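Local coordinates for early transcribed membrane protein 13 (Plasmodium falciparum, PDB 2VWA) that binds phosphatidylethanolamine through its soluble helical domain and is a sporozoite membrane protein thought essential for liver-stage development of the malaria parasite, its exact role being unknown, at residues K37-L42 against S49-M54; E55-F60 against K79-L84. All coordinates share one frame; numbering follows the deposited sequence.

Contact 1 (K37-L42 against S49-M54). With PTY (phosphatidylethanolamine), chain G.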
loop_
_atom_site.group_PDB
_atom_site.type_symbol
_atom_site.label_atom_id
_atom_site.label_comp_id
_atom_site.label_asym_id
_atom_site.label_seq_id
_atom_site.Cartn_x
_atom_site.Cartn_y
_atom_site.Cartn_z
ATOM N N LYS A 37 -5.729 4.267 6.618
ATOM C CA LYS A 37 -5.671 5.531 7.365
ATOM C C LYS A 37 -5.209 6.719 6.542
ATOM O O LYS A 37 -5.764 7.803 6.688
ATOM C CB LYS A 37 -4.798 5.430 8.602
ATOM C CG LYS A 37 -5.477 4.728 9.731
ATOM C CD LYS A 37 -4.409 4.010 10.539
ATOM C CE LYS A 37 -5.010 3.274 11.715
ATOM N NZ LYS A 37 -3.991 3.266 12.804
ATOM N N HIS A 38 -4.192 6.534 5.704
ATOM C CA HIS A 38 -3.776 7.618 4.823
ATOM C C HIS A 38 -4.888 7.996 3.842
ATOM O O HIS A 38 -5.161 9.167 3.635
ATOM C CB HIS A 38 -2.494 7.281 4.080
ATOM C CG HIS A 38 -1.910 8.447 3.344
ATOM N ND1 HIS A 38 -2.177 8.698 2.013
ATOM C CD2 HIS A 38 -1.082 9.440 3.757
ATOM C CE1 HIS A 38 -1.530 9.791 1.637
ATOM N NE2 HIS A 38 -0.853 10.255 2.673
ATOM N N PHE A 39 -5.552 7.003 3.265
ATOM C CA PHE A 39 -6.580 7.256 2.260
ATOM C C PHE A 39 -7.826 7.915 2.828
ATOM O O PHE A 39 -8.501 8.668 2.141
ATOM C CB PHE A 39 -6.945 5.952 1.590
ATOM C CG PHE A 39 -7.946 6.075 0.479
ATOM C CD1 PHE A 39 -7.532 6.430 -0.807
ATOM C CD2 PHE A 39 -9.293 5.766 0.702
ATOM C CE1 PHE A 39 -8.441 6.482 -1.853
ATOM C CE2 PHE A 39 -10.220 5.825 -0.327
ATOM C CZ PHE A 39 -9.808 6.176 -1.608
ATOM N N GLU A 40 -8.115 7.640 4.092
ATOM C CA GLU A 40 -9.325 8.112 4.705
ATOM C C GLU A 40 -9.141 9.559 5.107
ATOM O O GLU A 40 -10.106 10.241 5.338
ATOM C CB GLU A 40 -9.705 7.225 5.886
ATOM C CG GLU A 40 -10.476 5.964 5.448
ATOM C CD GLU A 40 -10.776 4.960 6.593
ATOM O OE1 GLU A 40 -10.224 5.113 7.725
ATOM O OE2 GLU A 40 -11.558 4.001 6.351
ATOM N N HIS A 41 -7.902 10.034 5.124
ATOM C CA HIS A 41 -7.610 11.386 5.569
ATOM C C HIS A 41 -7.492 12.316 4.381
ATOM O O HIS A 41 -7.506 13.538 4.514
ATOM C CB HIS A 41 -6.338 11.387 6.430
ATOM C CG HIS A 41 -5.848 12.751 6.811
ATOM N ND1 HIS A 41 -6.563 13.604 7.632
ATOM C CD2 HIS A 41 -4.692 13.397 6.509
ATOM C CE1 HIS A 41 -5.877 14.722 7.804
ATOM N NE2 HIS A 41 -4.740 14.621 7.135
ATOM N N LEU A 42 -7.370 11.706 3.214
ATOM C CA LEU A 42 -7.380 12.393 1.936
ATOM C C LEU A 42 -8.696 13.124 1.729
ATOM O O LEU A 42 -9.758 12.628 2.131
ATOM C CB LEU A 42 -7.260 11.348 0.822
ATOM C CG LEU A 42 -6.002 11.155 -0.009
ATOM C CD1 LEU A 42 -4.692 11.576 0.694
ATOM C CD2 LEU A 42 -5.948 9.727 -0.565
ATOM N N SER A 49 -8.727 10.277 -7.097
ATOM C CA SER A 49 -7.593 10.075 -8.002
ATOM C C SER A 49 -6.580 9.021 -7.506
ATOM O O SER A 49 -5.704 8.607 -8.265
ATOM C CB SER A 49 -6.893 11.407 -8.290
ATOM O OG SER A 49 -6.385 11.945 -7.086
ATOM N N HIS A 50 -6.715 8.589 -6.248
ATOM C CA HIS A 50 -5.743 7.694 -5.625
ATOM C C HIS A 50 -6.173 6.206 -5.542
ATOM O O HIS A 50 -5.310 5.333 -5.390
ATOM C CB HIS A 50 -5.390 8.195 -4.216
ATOM C CG HIS A 50 -4.455 9.367 -4.174
ATOM N ND1 HIS A 50 -4.772 10.607 -4.691
ATOM C CD2 HIS A 50 -3.231 9.506 -3.610
ATOM C CE1 HIS A 50 -3.780 11.452 -4.466
ATOM N NE2 HIS A 50 -2.830 10.808 -3.813
ATOM N N VAL A 51 -7.485 5.923 -5.604
ATOM C CA VAL A 51 -8.015 4.583 -5.350
ATOM C C VAL A 51 -7.396 3.578 -6.280
ATOM O O VAL A 51 -7.195 2.435 -5.906
ATOM C CB VAL A 51 -9.494 4.388 -5.695
ATOM C CG1 VAL A 51 -10.148 3.466 -4.669
ATOM C CG2 VAL A 51 -10.222 5.681 -5.904
ATOM N N ASN A 52 -7.170 3.968 -7.518
ATOM C CA ASN A 52 -6.562 3.048 -8.445
ATOM C C ASN A 52 -5.184 3.553 -8.862
ATOM O O ASN A 52 -4.665 3.167 -9.898
ATOM C CB ASN A 52 -7.475 2.814 -9.654
ATOM C CG ASN A 52 -8.725 2.017 -9.290
ATOM O OD1 ASN A 52 -8.638 0.930 -8.710
ATOM N ND2 ASN A 52 -9.894 2.559 -9.619
ATOM N N ASN A 53 -4.592 4.419 -8.062
ATOM C CA ASN A 53 -3.305 4.946 -8.414
ATOM C C ASN A 53 -2.153 4.019 -8.000
ATOM O O ASN A 53 -1.810 3.935 -6.824
ATOM C CB ASN A 53 -3.111 6.350 -7.851
ATOM C CG ASN A 53 -1.854 6.967 -8.342
ATOM O OD1 ASN A 53 -0.779 6.448 -8.109
ATOM N ND2 ASN A 53 -1.970 8.061 -9.055
HETATM N N MSE A 54 -1.578 3.345 -8.995
HETATM C CA MSE A 54 -0.544 2.320 -8.803
HETATM C C MSE A 54 0.727 2.851 -8.137
HETATM O O MSE A 54 1.240 2.253 -7.186
HETATM C CB MSE A 54 -0.188 1.690 -10.146
HETATM C CG MSE A 54 -1.372 1.027 -10.790
HETATM SE SE MSE A 54 -1.848 -0.622 -9.815
HETATM C CE MSE A 54 -1.466 -1.893 -11.278
HETATM C C1 PTY G . -13.171 -0.579 9.414
HETATM C C2 PTY G . -15.428 5.201 9.741
HETATM C C3 PTY G . -14.104 5.302 8.988
HETATM O O4 PTY G . -12.689 -1.890 9.122
HETATM C C5 PTY G . -14.162 1.442 8.356
HETATM C C6 PTY G . -13.274 0.221 8.120
HETATM O O7 PTY G . -13.820 -0.604 7.084
HETATM C C8 PTY G . -13.199 -0.431 5.767
HETATM O O10 PTY G . -12.989 0.692 5.336
HETATM C C11 PTY G . -12.827 -1.632 4.920
HETATM C C12 PTY G . -14.063 -2.497 4.675
HETATM C C13 PTY G . -13.911 -3.442 3.485
HETATM C C14 PTY G . -13.035 -4.650 3.803
HETATM C C15 PTY G . -13.860 -5.909 4.065
HETATM C C16 PTY G . -13.045 -6.968 4.806
HETATM C C17 PTY G . -12.275 -7.839 3.814
HETATM C C18 PTY G . -11.402 -8.875 4.510
HETATM C C19 PTY G . -11.020 -9.990 3.543
HETATM C C20 PTY G . -9.535 -9.936 3.190
HETATM C C21 PTY G . -9.296 -9.509 1.745
HETATM C C22 PTY G . -9.438 -10.683 0.777
HETATM C C23 PTY G . -8.096 -11.141 0.212
HETATM C C24 PTY G . -7.848 -10.592 -1.193
HETATM C C25 PTY G . -6.347 -10.570 -1.464
HETATM C C26 PTY G . -5.968 -9.747 -2.692
HETATM C C27 PTY G . -4.533 -10.081 -3.073
HETATM C C28 PTY G . -4.231 -9.873 -4.550
HETATM C C29 PTY G . -2.732 -9.931 -4.767
HETATM C C30 PTY G . -13.481 -3.071 9.442
HETATM C C31 PTY G . -14.683 -3.448 8.600
HETATM O O30 PTY G . -13.154 -3.751 10.401
HETATM C C32 PTY G . -14.402 -4.705 7.782
HETATM C C33 PTY G . -15.706 -5.329 7.288
HETATM C C34 PTY G . -15.735 -6.839 7.525
HETATM C C35 PTY G . -16.827 -7.498 6.682
HETATM C C36 PTY G . -17.642 -8.484 7.517
HETATM C C37 PTY G . -17.355 -9.926 7.115
HETATM C C38 PTY G . -17.480 -10.863 8.313
HETATM C C39 PTY G . -16.125 -11.438 8.725
HETATM C C40 PTY G . -16.084 -12.958 8.554
HETATM C C41 PTY G . -14.650 -13.469 8.429
HETATM C C42 PTY G . -14.384 -14.067 7.048
HETATM C C43 PTY G . -13.320 -15.160 7.112
HETATM C C44 PTY G . -12.277 -14.979 6.025
HETATM P P1 PTY G . -12.630 3.182 9.696
HETATM O O11 PTY G . -13.044 4.745 9.774
HETATM O O12 PTY G . -11.136 3.107 9.475
HETATM O O13 PTY G . -13.226 2.479 10.897
HETATM O O14 PTY G . -13.369 2.633 8.359
HETATM N N1 PTY G . -15.854 6.528 10.143
#

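Contact 2 (E55-F60 against K79-L84). With PTY (phosphatidylethanolamine), chain G.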
loop_
_atom_site.group_PDB
_atom_site.type_symbol
_atom_site.label_atom_id
_atom_site.label_comp_id
_atom_site.label_asym_id
_atom_site.label_seq_id
_atom_site.Cartn_x
_atom_site.Cartn_y
_atom_site.Cartn_z
ATOM N N GLU A 55 1.216 3.979 -8.642
ATOM C CA GLU A 55 2.395 4.629 -8.104
ATOM C C GLU A 55 2.229 4.966 -6.604
ATOM O O GLU A 55 3.163 4.805 -5.804
ATOM C CB GLU A 55 2.685 5.854 -8.951
ATOM C CG GLU A 55 3.850 6.700 -8.502
ATOM C CD GLU A 55 3.988 7.969 -9.366
ATOM O OE1 GLU A 55 4.706 7.888 -10.398
ATOM O OE2 GLU A 55 3.375 9.019 -9.004
ATOM N N TYR A 56 1.022 5.398 -6.236
ATOM C CA TYR A 56 0.643 5.629 -4.869
ATOM C C TYR A 56 0.748 4.376 -3.990
ATOM O O TYR A 56 1.265 4.431 -2.866
ATOM C CB TYR A 56 -0.764 6.185 -4.859
ATOM C CG TYR A 56 -1.409 6.315 -3.513
ATOM C CD1 TYR A 56 -0.778 7.002 -2.471
ATOM C CD2 TYR A 56 -2.675 5.774 -3.292
ATOM C CE1 TYR A 56 -1.387 7.133 -1.234
ATOM C CE2 TYR A 56 -3.299 5.903 -2.067
ATOM C CZ TYR A 56 -2.655 6.581 -1.047
ATOM O OH TYR A 56 -3.286 6.702 0.163
HETATM N N MSE A 57 0.281 3.239 -4.484
HETATM C CA MSE A 57 0.405 2.041 -3.675
HETATM C C MSE A 57 1.826 1.512 -3.596
HETATM O O MSE A 57 2.236 1.061 -2.538
HETATM C CB MSE A 57 -0.581 0.969 -4.076
HETATM C CG MSE A 57 -1.390 1.329 -5.243
HETATM SE SE MSE A 57 -3.208 0.816 -4.836
HETATM C CE MSE A 57 -4.184 2.291 -5.671
ATOM N N GLN A 58 2.560 1.599 -4.702
ATOM C CA GLN A 58 3.969 1.244 -4.742
ATOM C C GLN A 58 4.791 2.051 -3.743
ATOM O O GLN A 58 5.535 1.487 -2.953
ATOM C CB GLN A 58 4.539 1.450 -6.135
ATOM C CG GLN A 58 4.386 0.260 -7.049
ATOM C CD GLN A 58 5.589 0.084 -7.974
ATOM O OE1 GLN A 58 5.763 0.845 -8.930
ATOM N NE2 GLN A 58 6.427 -0.926 -7.691
ATOM N N LYS A 59 4.634 3.370 -3.769
ATOM C CA LYS A 59 5.384 4.243 -2.859
ATOM C C LYS A 59 5.124 3.839 -1.431
ATOM O O LYS A 59 6.028 3.892 -0.598
ATOM C CB LYS A 59 5.042 5.713 -3.060
ATOM C CG LYS A 59 5.576 6.325 -4.338
ATOM C CD LYS A 59 5.291 7.805 -4.288
ATOM C CE LYS A 59 5.407 8.460 -5.645
ATOM N NZ LYS A 59 6.819 8.735 -5.974
ATOM N N PHE A 60 3.900 3.398 -1.175
ATOM C CA PHE A 60 3.498 2.921 0.150
ATOM C C PHE A 60 4.134 1.594 0.564
ATOM O O PHE A 60 4.559 1.435 1.706
ATOM C CB PHE A 60 1.975 2.808 0.256
ATOM C CG PHE A 60 1.435 3.530 1.416
ATOM C CD1 PHE A 60 1.409 2.929 2.668
ATOM C CD2 PHE A 60 1.013 4.849 1.286
ATOM C CE1 PHE A 60 0.938 3.634 3.776
ATOM C CE2 PHE A 60 0.546 5.552 2.396
ATOM C CZ PHE A 60 0.517 4.949 3.635
ATOM N N LYS A 79 2.848 -8.320 -5.747
ATOM C CA LYS A 79 1.656 -8.950 -5.230
ATOM C C LYS A 79 1.046 -8.085 -4.057
ATOM O O LYS A 79 -0.170 -7.953 -3.929
ATOM C CB LYS A 79 1.997 -10.388 -4.839
ATOM C CG LYS A 79 0.826 -11.232 -4.406
ATOM C CD LYS A 79 1.142 -12.736 -4.432
ATOM C CE LYS A 79 0.383 -13.472 -3.292
ATOM N NZ LYS A 79 1.300 -14.384 -2.476
ATOM N N ALA A 80 1.894 -7.431 -3.270
ATOM C CA ALA A 80 1.403 -6.628 -2.167
ATOM C C ALA A 80 0.658 -5.363 -2.648
ATOM O O ALA A 80 -0.351 -4.970 -2.051
ATOM C CB ALA A 80 2.538 -6.282 -1.205
ATOM N N VAL A 81 1.174 -4.752 -3.715
ATOM C CA VAL A 81 0.577 -3.616 -4.414
ATOM C C VAL A 81 -0.787 -3.971 -4.957
ATOM O O VAL A 81 -1.762 -3.275 -4.703
ATOM C CB VAL A 81 1.463 -3.169 -5.600
ATOM C CG1 VAL A 81 0.700 -2.180 -6.549
ATOM C CG2 VAL A 81 2.772 -2.559 -5.094
HETATM N N MSE A 82 -0.870 -5.077 -5.682
HETATM C CA MSE A 82 -2.174 -5.576 -6.135
HETATM C C MSE A 82 -3.167 -5.738 -4.965
HETATM O O MSE A 82 -4.350 -5.408 -5.090
HETATM C CB MSE A 82 -2.013 -6.885 -6.920
HETATM C CG MSE A 82 -1.379 -6.709 -8.303
HETATM SE SE MSE A 82 -2.271 -5.249 -9.329
HETATM C CE MSE A 82 -4.107 -6.021 -9.386
ATOM N N ASP A 83 -2.669 -6.222 -3.831
ATOM C CA ASP A 83 -3.502 -6.446 -2.671
ATOM C C ASP A 83 -4.008 -5.125 -2.105
ATOM O O ASP A 83 -5.174 -4.973 -1.826
ATOM C CB ASP A 83 -2.731 -7.252 -1.625
ATOM C CG ASP A 83 -3.601 -7.690 -0.466
ATOM O OD1 ASP A 83 -4.095 -6.822 0.302
ATOM O OD2 ASP A 83 -3.799 -8.919 -0.307
ATOM N N LEU A 84 -3.118 -4.164 -1.954
ATOM C CA LEU A 84 -3.512 -2.818 -1.527
ATOM C C LEU A 84 -4.535 -2.169 -2.442
ATOM O O LEU A 84 -5.440 -1.506 -1.966
ATOM C CB LEU A 84 -2.281 -1.913 -1.368
ATOM C CG LEU A 84 -1.743 -1.820 0.059
ATOM C CD1 LEU A 84 -1.776 -3.138 0.798
ATOM C CD2 LEU A 84 -0.356 -1.241 0.037
HETATM C C1 PTY G . -13.171 -0.579 9.414
HETATM C C2 PTY G . -15.428 5.201 9.741
HETATM C C3 PTY G . -14.104 5.302 8.988
HETATM O O4 PTY G . -12.689 -1.890 9.122
HETATM C C5 PTY G . -14.162 1.442 8.356
HETATM C C6 PTY G . -13.274 0.221 8.120
HETATM O O7 PTY G . -13.820 -0.604 7.084
HETATM C C8 PTY G . -13.199 -0.431 5.767
HETATM O O10 PTY G . -12.989 0.692 5.336
HETATM C C11 PTY G . -12.827 -1.632 4.920
HETATM C C12 PTY G . -14.063 -2.497 4.675
HETATM C C13 PTY G . -13.911 -3.442 3.485
HETATM C C14 PTY G . -13.035 -4.650 3.803
HETATM C C15 PTY G . -13.860 -5.909 4.065
HETATM C C16 PTY G . -13.045 -6.968 4.806
HETATM C C17 PTY G . -12.275 -7.839 3.814
HETATM C C18 PTY G . -11.402 -8.875 4.510
HETATM C C19 PTY G . -11.020 -9.990 3.543
HETATM C C20 PTY G . -9.535 -9.936 3.190
HETATM C C21 PTY G . -9.296 -9.509 1.745
HETATM C C22 PTY G . -9.438 -10.683 0.777
HETATM C C23 PTY G . -8.096 -11.141 0.212
HETATM C C24 PTY G . -7.848 -10.592 -1.193
HETATM C C25 PTY G . -6.347 -10.570 -1.464
HETATM C C26 PTY G . -5.968 -9.747 -2.692
HETATM C C27 PTY G . -4.533 -10.081 -3.073
HETATM C C28 PTY G . -4.231 -9.873 -4.550
HETATM C C29 PTY G . -2.732 -9.931 -4.767
HETATM C C30 PTY G . -13.481 -3.071 9.442
HETATM C C31 PTY G . -14.683 -3.448 8.600
HETATM O O30 PTY G . -13.154 -3.751 10.401
HETATM C C32 PTY G . -14.402 -4.705 7.782
HETATM C C33 PTY G . -15.706 -5.329 7.288
HETATM C C34 PTY G . -15.735 -6.839 7.525
HETATM C C35 PTY G . -16.827 -7.498 6.682
HETATM C C36 PTY G . -17.642 -8.484 7.517
HETATM C C37 PTY G . -17.355 -9.926 7.115
HETATM C C38 PTY G . -17.480 -10.863 8.313
HETATM C C39 PTY G . -16.125 -11.438 8.725
HETATM C C40 PTY G . -16.084 -12.958 8.554
HETATM C C41 PTY G . -14.650 -13.469 8.429
HETATM C C42 PTY G . -14.384 -14.067 7.048
HETATM C C43 PTY G . -13.320 -15.160 7.112
HETATM C C44 PTY G . -12.277 -14.979 6.025
HETATM P P1 PTY G . -12.630 3.182 9.696
HETATM O O11 PTY G . -13.044 4.745 9.774
HETATM O O12 PTY G . -11.136 3.107 9.475
HETATM O O13 PTY G . -13.226 2.479 10.897
HETATM O O14 PTY G . -13.369 2.633 8.359
HETATM N N1 PTY G . -15.854 6.528 10.143
#

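Contact 1 (K37-L42 against S49-M54)
Phe39 and His50 bring their CA atoms to 7.9 Å, the nearest backbone approach between the last turn of helix 21-41 and segment 49-54, whose type I turn from His50 to Asn53 leads on to the next helix. With the backbones this far apart, side chains fill the gap. Phe39 has CG anti to its own nitrogen (chi1 -177°), which carries the ring across to the turn: CE1 comes within 3.9 Å of Val51 N, CZ meets Val51 CG1 at 4.1 Å, and His50 CB sits at the ring edge. A large flat hydrocarbon suits this buried place, where Val91 of helix 74-99 and Tyr56 also pack against it. The contact folds the short helix 44-50 back near the C-terminal end of helix 21-41, within the all-helical domain that binds the lipid. Leu42 completes the contact by a CH-pi interaction, its CD2 lying over one face of the His50 imidazole, 4.2 Å from the centroid and displaced toward the rim. Tyr56 meets the same imidazole edge-to-face. Away from this apolar patch, Glu40 turns to the lipid headgroup: OE1 is 2.8 Å from the phosphate oxygen O12 of phosphatidylethanolamine, while OE2 is hydrogen-bonded by Gln36.

Contact 2 (E55-F60 against K79-L84)
Met57 and Val81 mark the nearest backbone approach, 5.7 Å between CA atoms, as the segments of helices 54-67 and 74-99 cross at 122° with their axes 9.1 Å apart. Met57, a selenomethionine in this crystal, is central: its CB meets Val81 CG1 at 4.2 Å and Leu84 CB at 4.3 Å. Its chain then bends away, passing SE over the backbone carbonyl carbon of Leu84 toward Lys85 and Leu88. The long, flexible chain, a selenoether here in place of methionine's thioether, can follow such a curved path, whereas the compact, branched Val81 suits the close approach beside it. Gln58 points its CB away from the partner helix, yet chi1 of -88° sets CG beside it, 3.8 Å from Val81 CG2; the aliphatic part of a polar residue thus flanks the core at its partly exposed margin. Leu84, buried, also packs on Val61 further along helix 54-67. Segment 79-84 also carries residues that face the lipid. The CB of Met82 is 3.8 Å from C29, the terminal carbon of one acyl chain, and CG of Lys79 touches the same atom. Asp83 lies alongside that chain, its carboxylate held in a salt bridge with Arg32. This is apolar helix-helix packing in an all-helical domain, with the longest helix turning one side to the core and another to an acyl chain of bound phosphatidylethanolamine.

Overall arrangement
Contact 1 and contact 2 follow one another along the chain, their centres 11 Å apart, and the turn after helix 44-50 leads directly into helix 54-67. They also touch in space: Tyr56 OH and His38 ND1 lie 2.9 Å apart in a probable hydrogen bond, so a residue of segment 55-60 reaches back to helix 21-41. The end of Met57 likewise packs against the backbone of the turn at His50 and Val51. Both meet the same phosphatidylethanolamine at different levels: Glu40 of contact 1 is at the phosphate, whereas Lys79, Met82 and Asp83 of contact 2 lie near the end of one acyl chain. Thus the lipid touches one segment of each, on helices 21-41 and 74-99.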